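Local coordinates for protein tapirin (Caldicellulosiruptor hydrothermalis, PDB 6N2C) that probably binds cellulose and helps the bacterium adhere to it, through a C-terminal beta-helix domain that carries a zinc ion, at residues A[320-325]-A[340-345]; A[174-179]-A[449-454]; A[513-518]-A[554-559]; A[213-218]-A[243-248]. One frame throughout, in Å; residues are numbered along the deposited sequence.

Contact 1 of 4, residues A[320-325]-A[340-345]; sequences NIWTDK and EIRNDG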
loop_
_atom_site.group_PDB
_atom_site.type_symbol
_atom_site.label_atom_id
_atom_site.label_comp_id
_atom_site.label_asym_id
_atom_site.label_seq_id
_atom_site.Cartn_x
_atom_site.Cartn_y
_atom_site.Cartn_z
ATOM N N ASN A 320 -16.000 0.337 -0.179
ATOM C CA ASN A 320 -16.963 1.463 -0.096
ATOM C C ASN A 320 -16.577 2.471 -1.118
ATOM O O ASN A 320 -15.476 3.049 -1.051
ATOM C CB ASN A 320 -16.907 2.088 1.303
ATOM C CG ASN A 320 -17.454 1.201 2.333
ATOM O OD1 ASN A 320 -18.567 0.679 2.140
ATOM N ND2 ASN A 320 -16.690 0.937 3.429
ATOM N N ILE A 321 -17.401 2.676 -2.124
ATOM C CA ILE A 321 -17.189 3.753 -3.098
ATOM C C ILE A 321 -18.361 4.786 -2.924
ATOM O O ILE A 321 -19.474 4.500 -3.353
ATOM C CB ILE A 321 -17.126 3.271 -4.535
ATOM C CG1 ILE A 321 -16.186 2.067 -4.691
ATOM C CG2 ILE A 321 -16.735 4.423 -5.447
ATOM C CD1 ILE A 321 -16.259 1.411 -6.051
ATOM N N TRP A 322 -18.087 5.905 -2.251
ATOM C CA TRP A 322 -19.107 6.932 -1.953
ATOM C C TRP A 322 -18.787 8.272 -2.617
ATOM O O TRP A 322 -19.525 9.241 -2.457
ATOM C CB TRP A 322 -19.313 7.084 -0.432
ATOM C CG TRP A 322 -19.683 5.858 0.338
ATOM C CD1 TRP A 322 -19.644 4.553 -0.054
ATOM C CD2 TRP A 322 -20.065 5.840 1.690
ATOM N NE1 TRP A 322 -20.033 3.746 0.960
ATOM C CE2 TRP A 322 -20.298 4.540 2.042
ATOM C CE3 TRP A 322 -20.289 6.841 2.629
ATOM C CZ2 TRP A 322 -20.683 4.176 3.339
ATOM C CZ3 TRP A 322 -20.655 6.494 3.884
ATOM C CH2 TRP A 322 -20.862 5.176 4.237
ATOM N N THR A 323 -17.736 8.299 -3.458
ATOM C CA THR A 323 -17.344 9.415 -4.228
ATOM C C THR A 323 -16.595 8.958 -5.468
ATOM O O THR A 323 -16.447 7.723 -5.649
ATOM C CB THR A 323 -16.543 10.397 -3.334
ATOM O OG1 THR A 323 -16.502 11.655 -4.023
ATOM C CG2 THR A 323 -15.088 9.842 -3.059
ATOM N N ASP A 324 -16.142 9.857 -6.331
ATOM C CA ASP A 324 -15.424 9.494 -7.537
ATOM C C ASP A 324 -13.988 9.193 -7.145
ATOM O O ASP A 324 -13.448 9.963 -6.357
ATOM C CB ASP A 324 -15.504 10.566 -8.622
ATOM C CG ASP A 324 -15.050 11.968 -8.163
ATOM O OD1 ASP A 324 -15.420 12.475 -7.056
ATOM O OD2 ASP A 324 -14.277 12.549 -8.906
ATOM N N LYS A 325 -13.334 8.136 -7.649
ATOM C CA LYS A 325 -13.870 6.995 -8.387
ATOM C C LYS A 325 -12.886 5.793 -8.292
ATOM O O LYS A 325 -11.793 5.888 -7.738
ATOM C CB LYS A 325 -14.116 7.312 -9.861
ATOM C CG LYS A 325 -12.903 7.765 -10.668
ATOM C CD LYS A 325 -13.354 8.220 -12.063
ATOM C CE LYS A 325 -12.276 8.927 -12.890
ATOM N NZ LYS A 325 -12.715 9.152 -14.298
ATOM N N GLU A 340 -20.206 -1.582 -1.579
ATOM C CA GLU A 340 -21.322 -0.665 -1.321
ATOM C C GLU A 340 -20.996 0.638 -2.059
ATOM O O GLU A 340 -19.925 1.244 -1.827
ATOM C CB GLU A 340 -21.518 -0.495 0.183
ATOM C CG GLU A 340 -22.585 0.540 0.523
ATOM C CD GLU A 340 -22.708 0.727 2.036
ATOM O OE1 GLU A 340 -22.104 -0.038 2.838
ATOM O OE2 GLU A 340 -23.471 1.594 2.426
ATOM N N ILE A 341 -21.875 1.059 -2.987
ATOM C CA ILE A 341 -21.683 2.270 -3.734
ATOM C C ILE A 341 -22.862 3.172 -3.346
ATOM O O ILE A 341 -24.008 2.752 -3.485
ATOM C CB ILE A 341 -21.711 1.981 -5.241
ATOM C CG1 ILE A 341 -20.705 0.842 -5.574
ATOM C CG2 ILE A 341 -21.474 3.190 -6.084
ATOM C CD1 ILE A 341 -20.659 0.451 -7.001
ATOM N N ARG A 342 -22.553 4.339 -2.786
ATOM C CA ARG A 342 -23.610 5.267 -2.418
ATOM C C ARG A 342 -23.151 6.678 -2.667
ATOM O O ARG A 342 -22.089 6.932 -3.246
ATOM C CB ARG A 342 -24.009 5.019 -0.988
ATOM C CG ARG A 342 -23.031 5.396 0.047
ATOM C CD ARG A 342 -23.706 5.420 1.433
ATOM N NE ARG A 342 -24.338 4.163 1.783
ATOM C CZ ARG A 342 -25.657 3.950 2.037
ATOM N NH1 ARG A 342 -26.042 2.711 2.297
ATOM N NH2 ARG A 342 -26.616 4.904 2.039
ATOM N N ASN A 343 -24.047 7.633 -2.396
ATOM C CA ASN A 343 -23.737 9.067 -2.717
ATOM C C ASN A 343 -23.238 9.196 -4.134
ATOM O O ASN A 343 -23.877 8.761 -5.052
ATOM C CB ASN A 343 -22.782 9.610 -1.633
ATOM C CG ASN A 343 -23.375 9.488 -0.236
ATOM O OD1 ASN A 343 -24.588 9.443 -0.098
ATOM N ND2 ASN A 343 -22.545 9.404 0.783
ATOM N N ASP A 344 -22.082 9.847 -4.353
ATOM C CA ASP A 344 -21.509 10.076 -5.644
ATOM C C ASP A 344 -20.499 8.950 -6.122
ATOM O O ASP A 344 -19.701 9.129 -7.092
ATOM C CB ASP A 344 -20.730 11.401 -5.618
ATOM C CG ASP A 344 -21.689 12.647 -5.588
ATOM O OD1 ASP A 344 -22.790 12.526 -6.146
ATOM O OD2 ASP A 344 -21.300 13.698 -4.985
ATOM N N GLY A 345 -20.617 7.807 -5.484
ATOM C CA GLY A 345 -19.701 6.730 -5.842
ATOM C C GLY A 345 -19.779 6.381 -7.287
ATOM O O GLY A 345 -20.876 6.238 -7.839
HETATM O O HOH W 1 -18.877 14.032 -4.242
#

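Contact 2 of 4, residues A[174-179]-A[449-454]; sequences LAWDSN and IPAIIE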
loop_
_atom_site.group_PDB
_atom_site.type_symbol
_atom_site.label_atom_id
_atom_site.label_comp_id
_atom_site.label_asym_id
_atom_site.label_seq_id
_atom_site.Cartn_x
_atom_site.Cartn_y
_atom_site.Cartn_z
ATOM N N LEU A 174 4.062 -13.977 -6.838
ATOM C CA LEU A 174 3.834 -12.574 -7.123
ATOM C C LEU A 174 4.660 -11.763 -6.140
ATOM O O LEU A 174 4.565 -12.004 -4.930
ATOM C CB LEU A 174 2.354 -12.266 -6.876
ATOM C CG LEU A 174 1.966 -10.757 -7.100
ATOM C CD1 LEU A 174 2.343 -10.255 -8.480
ATOM C CD2 LEU A 174 0.496 -10.693 -6.861
ATOM N N ALA A 175 5.464 -10.876 -6.694
ATOM C CA ALA A 175 6.275 -9.916 -5.904
ATOM C C ALA A 175 7.309 -10.585 -5.033
ATOM O O ALA A 175 7.819 -10.005 -4.113
ATOM C CB ALA A 175 5.432 -8.921 -5.094
ATOM N N TRP A 176 7.670 -11.837 -5.334
ATOM C CA TRP A 176 8.750 -12.450 -4.575
ATOM C C TRP A 176 10.042 -11.714 -4.794
ATOM O O TRP A 176 10.400 -11.456 -5.910
ATOM C CB TRP A 176 8.923 -13.914 -4.990
ATOM C CG TRP A 176 10.054 -14.506 -4.115
ATOM C CD1 TRP A 176 11.410 -14.481 -4.365
ATOM C CD2 TRP A 176 9.881 -15.051 -2.849
ATOM N NE1 TRP A 176 12.069 -15.023 -3.290
ATOM C CE2 TRP A 176 11.151 -15.382 -2.346
ATOM C CE3 TRP A 176 8.747 -15.319 -2.048
ATOM C CZ2 TRP A 176 11.322 -15.911 -1.083
ATOM C CZ3 TRP A 176 8.908 -15.870 -0.812
ATOM C CH2 TRP A 176 10.224 -16.185 -0.335
ATOM N N ASP A 177 10.745 -11.316 -3.734
ATOM C CA ASP A 177 11.993 -10.547 -3.922
ATOM C C ASP A 177 12.937 -11.040 -2.799
ATOM O O ASP A 177 12.757 -10.695 -1.637
ATOM C CB ASP A 177 11.756 -9.020 -3.792
ATOM C CG ASP A 177 13.000 -8.214 -4.003
ATOM O OD1 ASP A 177 14.127 -8.788 -4.080
ATOM O OD2 ASP A 177 12.893 -6.952 -4.062
ATOM N N SER A 178 13.907 -11.870 -3.135
ATOM C CA SER A 178 14.799 -12.401 -2.086
ATOM C C SER A 178 15.622 -11.353 -1.375
ATOM O O SER A 178 16.062 -11.589 -0.245
ATOM C CB SER A 178 15.718 -13.536 -2.638
ATOM O OG SER A 178 14.974 -14.633 -3.166
ATOM N N ASN A 179 15.839 -10.187 -1.976
ATOM C CA ASN A 179 16.480 -9.072 -1.271
ATOM C C ASN A 179 15.692 -8.562 -0.045
ATOM O O ASN A 179 16.274 -7.917 0.794
ATOM C CB ASN A 179 16.711 -7.837 -2.082
ATOM C CG ASN A 179 17.679 -8.029 -3.240
ATOM O OD1 ASN A 179 17.416 -7.489 -4.319
ATOM N ND2 ASN A 179 18.739 -8.697 -3.052
ATOM N N ILE A 449 -2.778 -16.122 -1.418
ATOM C CA ILE A 449 -1.886 -15.160 -0.708
ATOM C C ILE A 449 -0.435 -15.394 -1.190
ATOM O O ILE A 449 0.062 -16.563 -1.170
ATOM C CB ILE A 449 -1.907 -15.346 0.774
ATOM C CG1 ILE A 449 -3.300 -15.162 1.351
ATOM C CG2 ILE A 449 -0.905 -14.418 1.429
ATOM C CD1 ILE A 449 -4.027 -13.950 0.827
ATOM N N PRO A 450 0.234 -14.341 -1.689
ATOM C CA PRO A 450 1.578 -14.482 -2.200
ATOM C C PRO A 450 2.517 -14.981 -1.106
ATOM O O PRO A 450 2.420 -14.603 0.049
ATOM C CB PRO A 450 1.947 -13.067 -2.618
ATOM C CG PRO A 450 0.643 -12.473 -3.046
ATOM C CD PRO A 450 -0.217 -12.960 -1.888
ATOM N N ALA A 451 3.441 -15.834 -1.532
ATOM C CA ALA A 451 4.406 -16.437 -0.638
ATOM C C ALA A 451 5.239 -15.411 0.068
ATOM O O ALA A 451 5.457 -15.556 1.255
ATOM C CB ALA A 451 5.331 -17.396 -1.384
ATOM N N ILE A 452 5.582 -14.361 -0.631
ATOM C CA ILE A 452 6.361 -13.284 -0.012
ATOM C C ILE A 452 5.634 -12.688 1.187
ATOM O O ILE A 452 6.267 -12.371 2.213
ATOM C CB ILE A 452 6.836 -12.228 -1.022
ATOM C CG1 ILE A 452 7.909 -11.329 -0.504
ATOM C CG2 ILE A 452 5.662 -11.356 -1.466
ATOM C CD1 ILE A 452 9.177 -11.991 -0.080
ATOM N N ILE A 453 4.304 -12.518 1.106
ATOM C CA ILE A 453 3.549 -11.982 2.220
ATOM C C ILE A 453 3.462 -12.958 3.376
ATOM O O ILE A 453 3.604 -12.567 4.545
ATOM C CB ILE A 453 2.090 -11.578 1.774
ATOM C CG1 ILE A 453 2.145 -10.525 0.672
ATOM C CG2 ILE A 453 1.220 -11.222 2.990
ATOM C CD1 ILE A 453 2.698 -9.164 1.043
ATOM N N GLU A 454 3.276 -14.253 3.075
ATOM C CA GLU A 454 3.312 -15.280 4.073
ATOM C C GLU A 454 4.597 -15.214 4.868
ATOM O O GLU A 454 4.545 -15.250 6.144
ATOM C CB GLU A 454 3.158 -16.669 3.480
ATOM C CG GLU A 454 1.787 -16.933 2.974
ATOM C CD GLU A 454 1.663 -18.285 2.222
ATOM O OE1 GLU A 454 2.652 -19.107 2.224
ATOM O OE2 GLU A 454 0.597 -18.438 1.543
HETATM O O HOH W 2 5.493 -14.259 -3.537
#

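Contact 3 of 4, residues A[513-518]-A[554-559]; sequences QIFVIT and RMPQPL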
loop_
_atom_site.group_PDB
_atom_site.type_symbol
_atom_site.label_atom_id
_atom_site.label_comp_id
_atom_site.label_asym_id
_atom_site.label_seq_id
_atom_site.Cartn_x
_atom_site.Cartn_y
_atom_site.Cartn_z
ATOM N N GLN A 513 29.268 10.167 3.212
ATOM C CA GLN A 513 28.252 9.193 3.502
ATOM C C GLN A 513 28.223 8.872 4.950
ATOM O O GLN A 513 29.224 8.897 5.618
ATOM C CB GLN A 513 28.415 7.957 2.652
ATOM C CG GLN A 513 28.533 8.152 1.112
ATOM C CD GLN A 513 29.017 6.988 0.309
ATOM O OE1 GLN A 513 29.486 5.980 0.882
ATOM N NE2 GLN A 513 28.999 7.112 -1.039
ATOM N N ILE A 514 27.017 8.485 5.417
ATOM C CA ILE A 514 26.777 8.250 6.832
ATOM C C ILE A 514 26.081 6.915 6.971
ATOM O O ILE A 514 25.036 6.717 6.378
ATOM C CB ILE A 514 25.934 9.377 7.458
ATOM C CG1 ILE A 514 26.629 10.753 7.419
ATOM C CG2 ILE A 514 25.536 9.042 8.879
ATOM C CD1 ILE A 514 27.810 10.799 8.282
ATOM N N PHE A 515 26.639 6.032 7.805
ATOM C CA PHE A 515 26.032 4.723 8.041
ATOM C C PHE A 515 25.881 4.528 9.550
ATOM O O PHE A 515 26.889 4.468 10.273
ATOM C CB PHE A 515 26.922 3.621 7.420
ATOM C CG PHE A 515 27.108 3.796 5.983
ATOM C CD1 PHE A 515 26.195 3.344 5.061
ATOM C CD2 PHE A 515 28.231 4.528 5.506
ATOM C CE1 PHE A 515 26.370 3.535 3.696
ATOM C CE2 PHE A 515 28.366 4.741 4.176
ATOM C CZ PHE A 515 27.498 4.231 3.281
ATOM N N VAL A 516 24.636 4.422 10.000
ATOM C CA VAL A 516 24.298 4.256 11.423
ATOM C C VAL A 516 23.521 2.998 11.668
ATOM O O VAL A 516 22.486 2.756 11.036
ATOM C CB VAL A 516 23.571 5.495 11.964
ATOM C CG1 VAL A 516 23.313 5.315 13.447
ATOM C CG2 VAL A 516 24.360 6.730 11.759
ATOM N N ILE A 517 24.016 2.138 12.578
ATOM C CA ILE A 517 23.334 0.942 12.967
ATOM C C ILE A 517 23.293 0.933 14.492
ATOM O O ILE A 517 24.392 0.838 15.101
ATOM C CB ILE A 517 24.006 -0.318 12.463
ATOM C CG1 ILE A 517 24.138 -0.317 10.911
ATOM C CG2 ILE A 517 23.155 -1.545 12.888
ATOM C CD1 ILE A 517 25.447 0.321 10.446
ATOM N N THR A 518 22.112 0.995 15.097
ATOM C CA THR A 518 22.105 1.306 16.555
ATOM C C THR A 518 20.992 0.667 17.298
ATOM O O THR A 518 19.948 0.341 16.715
ATOM C CB THR A 518 22.031 2.790 16.801
ATOM O OG1 THR A 518 22.049 3.044 18.238
ATOM C CG2 THR A 518 20.794 3.444 16.238
ATOM N N ARG A 554 24.659 1.561 -0.563
ATOM C CA ARG A 554 25.147 0.329 0.106
ATOM C C ARG A 554 26.218 0.591 1.160
ATOM O O ARG A 554 27.183 1.365 0.949
ATOM C CB ARG A 554 25.573 -0.678 -0.961
ATOM C CG ARG A 554 25.903 -2.065 -0.459
ATOM C CD ARG A 554 26.130 -3.010 -1.667
ATOM N NE ARG A 554 26.268 -4.395 -1.228
ATOM C CZ ARG A 554 27.400 -5.022 -0.892
ATOM N NH1 ARG A 554 28.635 -4.463 -0.949
ATOM N NH2 ARG A 554 27.283 -6.280 -0.489
ATOM N N MET A 555 26.087 -0.066 2.313
ATOM C CA MET A 555 27.102 0.034 3.313
ATOM C C MET A 555 28.496 -0.359 2.760
ATOM O O MET A 555 28.570 -1.344 1.973
ATOM C CB MET A 555 26.768 -0.897 4.533
ATOM C CG MET A 555 25.638 -0.326 5.428
ATOM S SD MET A 555 25.371 -1.415 6.888
ATOM C CE MET A 555 24.509 -2.719 6.233
ATOM N N PRO A 556 29.533 0.266 3.300
ATOM C CA PRO A 556 30.872 -0.101 2.807
ATOM C C PRO A 556 31.138 -1.596 3.218
ATOM O O PRO A 556 30.700 -2.078 4.294
ATOM C CB PRO A 556 31.780 0.834 3.550
ATOM C CG PRO A 556 30.902 2.017 3.920
ATOM C CD PRO A 556 29.583 1.431 4.187
ATOM N N GLN A 557 31.908 -2.267 2.374
ATOM C CA GLN A 557 32.131 -3.681 2.604
ATOM C C GLN A 557 32.739 -3.972 3.968
ATOM O O GLN A 557 32.355 -4.977 4.531
ATOM C CB GLN A 557 32.939 -4.309 1.442
ATOM C CG GLN A 557 32.961 -5.840 1.516
ATOM C CD GLN A 557 31.578 -6.433 1.376
ATOM O OE1 GLN A 557 30.860 -6.142 0.447
ATOM N NE2 GLN A 557 31.248 -7.319 2.255
ATOM N N PRO A 558 33.658 -3.160 4.478
ATOM C CA PRO A 558 34.254 -3.468 5.794
ATOM C C PRO A 558 33.194 -3.362 6.915
ATOM O O PRO A 558 33.234 -4.123 7.905
ATOM C CB PRO A 558 35.289 -2.405 6.011
ATOM C CG PRO A 558 35.461 -1.726 4.685
ATOM C CD PRO A 558 34.395 -2.080 3.774
ATOM N N LEU A 559 32.193 -2.533 6.665
ATOM C CA LEU A 559 31.082 -2.428 7.676
ATOM C C LEU A 559 30.202 -3.648 7.555
ATOM O O LEU A 559 29.824 -4.208 8.580
ATOM C CB LEU A 559 30.338 -1.086 7.537
ATOM C CG LEU A 559 29.088 -0.854 8.429
ATOM C CD1 LEU A 559 29.634 -0.784 9.869
ATOM C CD2 LEU A 559 28.448 0.450 8.012
#

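Contact 4 of 4, residues A[213-218]-A[243-248]; sequences ITLRSD and GNNKVV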
loop_
_atom_site.group_PDB
_atom_site.type_symbol
_atom_site.label_atom_id
_atom_site.label_comp_id
_atom_site.label_asym_id
_atom_site.label_seq_id
_atom_site.Cartn_x
_atom_site.Cartn_y
_atom_site.Cartn_z
ATOM N N ILE A 213 4.837 4.199 9.816
ATOM C CA ILE A 213 5.637 5.159 9.054
ATOM C C ILE A 213 4.744 6.366 8.801
ATOM O O ILE A 213 3.637 6.189 8.256
ATOM C CB ILE A 213 6.115 4.606 7.739
ATOM C CG1 ILE A 213 7.001 3.395 7.974
ATOM C CG2 ILE A 213 6.787 5.714 6.959
ATOM C CD1 ILE A 213 7.548 2.748 6.697
ATOM N N THR A 214 5.144 7.545 9.255
ATOM C CA THR A 214 4.328 8.748 9.093
ATOM C C THR A 214 5.009 9.796 8.211
ATOM O O THR A 214 6.123 10.263 8.517
ATOM C CB THR A 214 4.027 9.370 10.473
ATOM O OG1 THR A 214 3.323 8.408 11.294
ATOM C CG2 THR A 214 3.115 10.559 10.296
ATOM N N LEU A 215 4.343 10.186 7.121
ATOM C CA LEU A 215 4.723 11.300 6.339
ATOM C C LEU A 215 3.992 12.585 6.817
ATOM O O LEU A 215 2.891 12.529 7.419
ATOM C CB LEU A 215 4.366 11.123 4.883
ATOM C CG LEU A 215 5.117 10.005 4.174
ATOM C CD1 LEU A 215 4.571 9.959 2.759
ATOM C CD2 LEU A 215 6.587 10.357 4.061
ATOM N N ARG A 216 4.649 13.696 6.572
ATOM C CA ARG A 216 4.064 15.057 6.792
ATOM C C ARG A 216 3.783 15.641 5.455
ATOM O O ARG A 216 4.284 15.180 4.452
ATOM C CB ARG A 216 4.985 15.969 7.641
ATOM C CG ARG A 216 5.397 15.325 8.953
ATOM C CD ARG A 216 4.199 14.936 9.834
ATOM N NE ARG A 216 4.600 14.556 11.201
ATOM C CZ ARG A 216 3.770 14.057 12.095
ATOM N NH1 ARG A 216 2.460 13.884 11.789
ATOM N NH2 ARG A 216 4.243 13.712 13.292
ATOM N N SER A 217 2.990 16.691 5.424
ATOM C CA SER A 217 2.637 17.319 4.188
ATOM C C SER A 217 3.849 17.939 3.458
ATOM O O SER A 217 4.824 18.444 4.094
ATOM C CB SER A 217 1.581 18.429 4.416
ATOM O OG SER A 217 2.251 19.557 4.980
ATOM N N ASP A 218 3.822 17.833 2.149
ATOM C CA ASP A 218 4.795 18.429 1.275
ATOM C C ASP A 218 4.236 19.745 0.722
ATOM O O ASP A 218 3.323 19.799 -0.059
ATOM C CB ASP A 218 5.170 17.509 0.169
ATOM C CG ASP A 218 6.065 16.323 0.638
ATOM O OD1 ASP A 218 6.714 16.394 1.739
ATOM O OD2 ASP A 218 6.034 15.319 -0.100
ATOM N N GLY A 243 -0.125 14.667 3.025
ATOM C CA GLY A 243 -0.629 15.591 2.005
ATOM C C GLY A 243 0.336 15.969 0.938
ATOM O O GLY A 243 1.501 16.265 1.240
ATOM N N ASN A 244 -0.120 15.888 -0.319
ATOM C CA ASN A 244 0.717 16.181 -1.461
ATOM C C ASN A 244 2.011 15.294 -1.525
ATOM O O ASN A 244 3.020 15.698 -2.135
ATOM C CB ASN A 244 1.078 17.650 -1.510
ATOM C CG ASN A 244 1.552 18.082 -2.846
ATOM O OD1 ASN A 244 0.989 17.747 -3.889
ATOM N ND2 ASN A 244 2.596 18.891 -2.826
ATOM N N ASN A 245 1.907 14.094 -0.953
ATOM C CA ASN A 245 3.053 13.129 -0.942
ATOM C C ASN A 245 2.882 12.235 -2.126
ATOM O O ASN A 245 1.718 11.733 -2.424
ATOM C CB ASN A 245 3.017 12.271 0.274
ATOM C CG ASN A 245 3.056 13.054 1.581
ATOM O OD1 ASN A 245 2.292 12.749 2.470
ATOM N ND2 ASN A 245 3.989 13.993 1.746
ATOM N N LYS A 246 4.003 11.916 -2.797
ATOM C CA LYS A 246 3.983 11.057 -3.987
ATOM C C LYS A 246 4.931 9.857 -3.739
ATOM O O LYS A 246 6.156 10.054 -3.665
ATOM C CB LYS A 246 4.380 11.814 -5.243
ATOM C CG LYS A 246 3.815 13.252 -5.401
ATOM C CD LYS A 246 2.331 13.342 -5.536
ATOM C CE LYS A 246 1.897 14.803 -5.615
ATOM N NZ LYS A 246 0.496 14.881 -6.110
ATOM N N VAL A 247 4.364 8.667 -3.647
ATOM C CA VAL A 247 5.104 7.436 -3.181
ATOM C C VAL A 247 5.062 6.468 -4.338
ATOM O O VAL A 247 3.999 6.205 -4.897
ATOM C CB VAL A 247 4.481 6.850 -1.948
ATOM C CG1 VAL A 247 5.126 5.494 -1.561
ATOM C CG2 VAL A 247 4.645 7.805 -0.770
ATOM N N VAL A 248 6.227 5.866 -4.681
ATOM C CA VAL A 248 6.328 4.932 -5.770
ATOM C C VAL A 248 7.058 3.692 -5.189
ATOM O O VAL A 248 8.183 3.866 -4.718
ATOM C CB VAL A 248 7.205 5.478 -6.949
ATOM C CG1 VAL A 248 7.193 4.460 -8.081
ATOM C CG2 VAL A 248 6.594 6.780 -7.470
#

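Contact 1 of 4, residues A[320-325]-A[340-345]
The carbonyl oxygen of I321 is gripped by three groups of 340-345. R342 N donates a hydrogen bond to I321 O at 3.1 Å, and the CA-H groups of I341 and G345 close in on it as well. A side chain at G345 would run into this same oxygen. At the other end of the same residue, I321 N donates to E340 O at 2.9 Å, a parallel-strand bond. Past the strands, the type II' turn R342-G345 offers D344 N to W322 O, but weakly. The side chains meet as W322 against R342: CG of the arginine sits over the five-membered ring, 3.3 Å from its centroid and 4° off the normal. With chi1 at 70°, CG lies between the backbone N and the carbonyl carbon; the later bend at chi3 then carries the guanidinium to E340. R342 NE and NH1 both grip E340 OE2 side-on, each at 2.8 Å, meeting it from opposite faces of the carboxylate plane. The other carboxylate oxygen, OE1, is salt-bridged to K318, and R301 makes a cation-pi contact with W322. Strands 318-321 and 338-341 are successive parallel rungs of the beta-helix: N320 continues the ladder to strand 297-300, while I321 packs on L347 of strand 346-349.

Contact 2 of 4, residues A[174-179]-A[449-454]
W176 and I452 form the heart of this packing, where the loop leading into the beta-helix meets the short helix 451-457 on the outside of the solenoid. CD1 of I452 lies over the six-membered ring of W176, 4.0 Å from the centroid and 16° off the normal. At the ring's edge, near its plane, lies A451 C, 3.8 Å from W176 CZ3; A451 CB touches the same ring carbon. I452 holds CG1 anti to the backbone N (chi1 -165°), which sends CD1 over the indole and turns CG2 to the backbone of the loop, 3.7 Å from A175 O and equally near L174 O. P450, at the N-cap position of the helix, adds its CG against L174 CB. In the next shell, W176 NE1 donates to S178 OG at 2.9 Å, close to the ring plane, which helps hold the indole's rotation; S178 OG is in turn bonded to V574 O. D177 OD1 accepts from N179 N in an Asx turn, with OD2 tied to N231. A175 and I452 also rest on L252 of the beta-helix, and P450 on L273. No direct hydrogen bond joins the segments; a single water does, donating to L174 O at 2.8 Å and accepting from I452 N at 2.9 Å.

Contact 3 of 4, residues A[513-518]-A[554-559]
F515 presents one ring face to P556 and lets M555 and L559 come in at a slant. The proline approaches from the opposite direction, setting its CD over the middle of the phenyl ring, 3.5 Å from the centroid and 11° off the normal: a CH-pi contact square over the face. The first torsion of F515 (chi1 -59°) places CG anti to the carbonyl carbon, which carries the ring out from the strand to the backbone of 554-556, where CE1 lies near R554 O and M555 CA. M555 crosses it obliquely, with CG 3.7 Å from F515 CD1, and L559 CD2 packs at the root of the ring, 3.6 Å from F515 CB. Two residues along the strand, I517 points the same way and meets L559 tip to tip, I517 CD1 to L559 CD2 at 3.9 Å; its CD1 also touches M555 SD. No hydrogen bond crosses, so apolar packing carries the contact. An alanine in place of F515 would probably open a gap beside P556 and leave its CD without an aromatic face, with M555 freer to shift. The F515 side chain is about 11 Å from the zinc ion bound by H530, D532 and E551. Strand 513-518 runs between parallel neighbours 534-537 and 483-488. P556, at the N-cap of helix 557-565, and L559 also rest on strand 483-488, through Y483 and V487, while M555 turns to I560 and L563 of the helix.

Contact 4 of 4, residues A[213-218]-A[243-248]
N245 fastens one turn of this parallel beta-helix to the next where the chain rounds a corner between strands. Its ND2 uses both hydrogens across the contact. N245 ND2 gives one hydrogen to R216 O at 3.0 Å, almost straight at 173°, and the other to D218 OD2 at 3.1 Å, from above the carboxylate plane, the amide and carboxylate planes standing 86° apart. OD1 of the same amide accepts from G243 N and G242 N, so the amide is held at both ends. D218 OD2 has further partners in R221, by a salt bridge, and T226, which probably stabilise its charge in this buried place. A leucine in place of N245 would probably leave R216 O without the donor it has here and the N-H groups of G242 and G243 without their acceptor. L215 runs alongside the amide in the opposite direction, L215 CD1 3.6 Å from N245 CG and 4.1 Å from V247 CG2 on the inner, apolar side. The outer side is slacker. R216 points away, its guanidinium laid over T214 CG2, and S217 touches the other segment mainly through its CA, near G243 O. At the far end of the corner two bonds close the contact: backbone D218 N to G243 O at 2.9 Å, and the side-chain N244 ND2, with CG anti to its own backbone N (chi1 -162°), to D218 O at 3.0 Å.

From the N terminus, the first segment met is 174-179, the loop ahead of the beta-helix; its partner 449-454 comes only after the chain has wound through most of the rungs, so contact 2 closes a long loop. Contacts 4 and 1 are nested inside it, one after the other, each closing a short loop between neighbouring rungs, with centres 25 Å apart along the solenoid. Contact 3 opens after contact 2 has closed and ties a late strand to the start of the helix 557-565. None of the loops cross. Contacts 1 and 3 lie on opposite sides of the chain's centre, their centres about 48 Å apart, while contacts 2 and 3 approach to about 9 Å between nearest atoms.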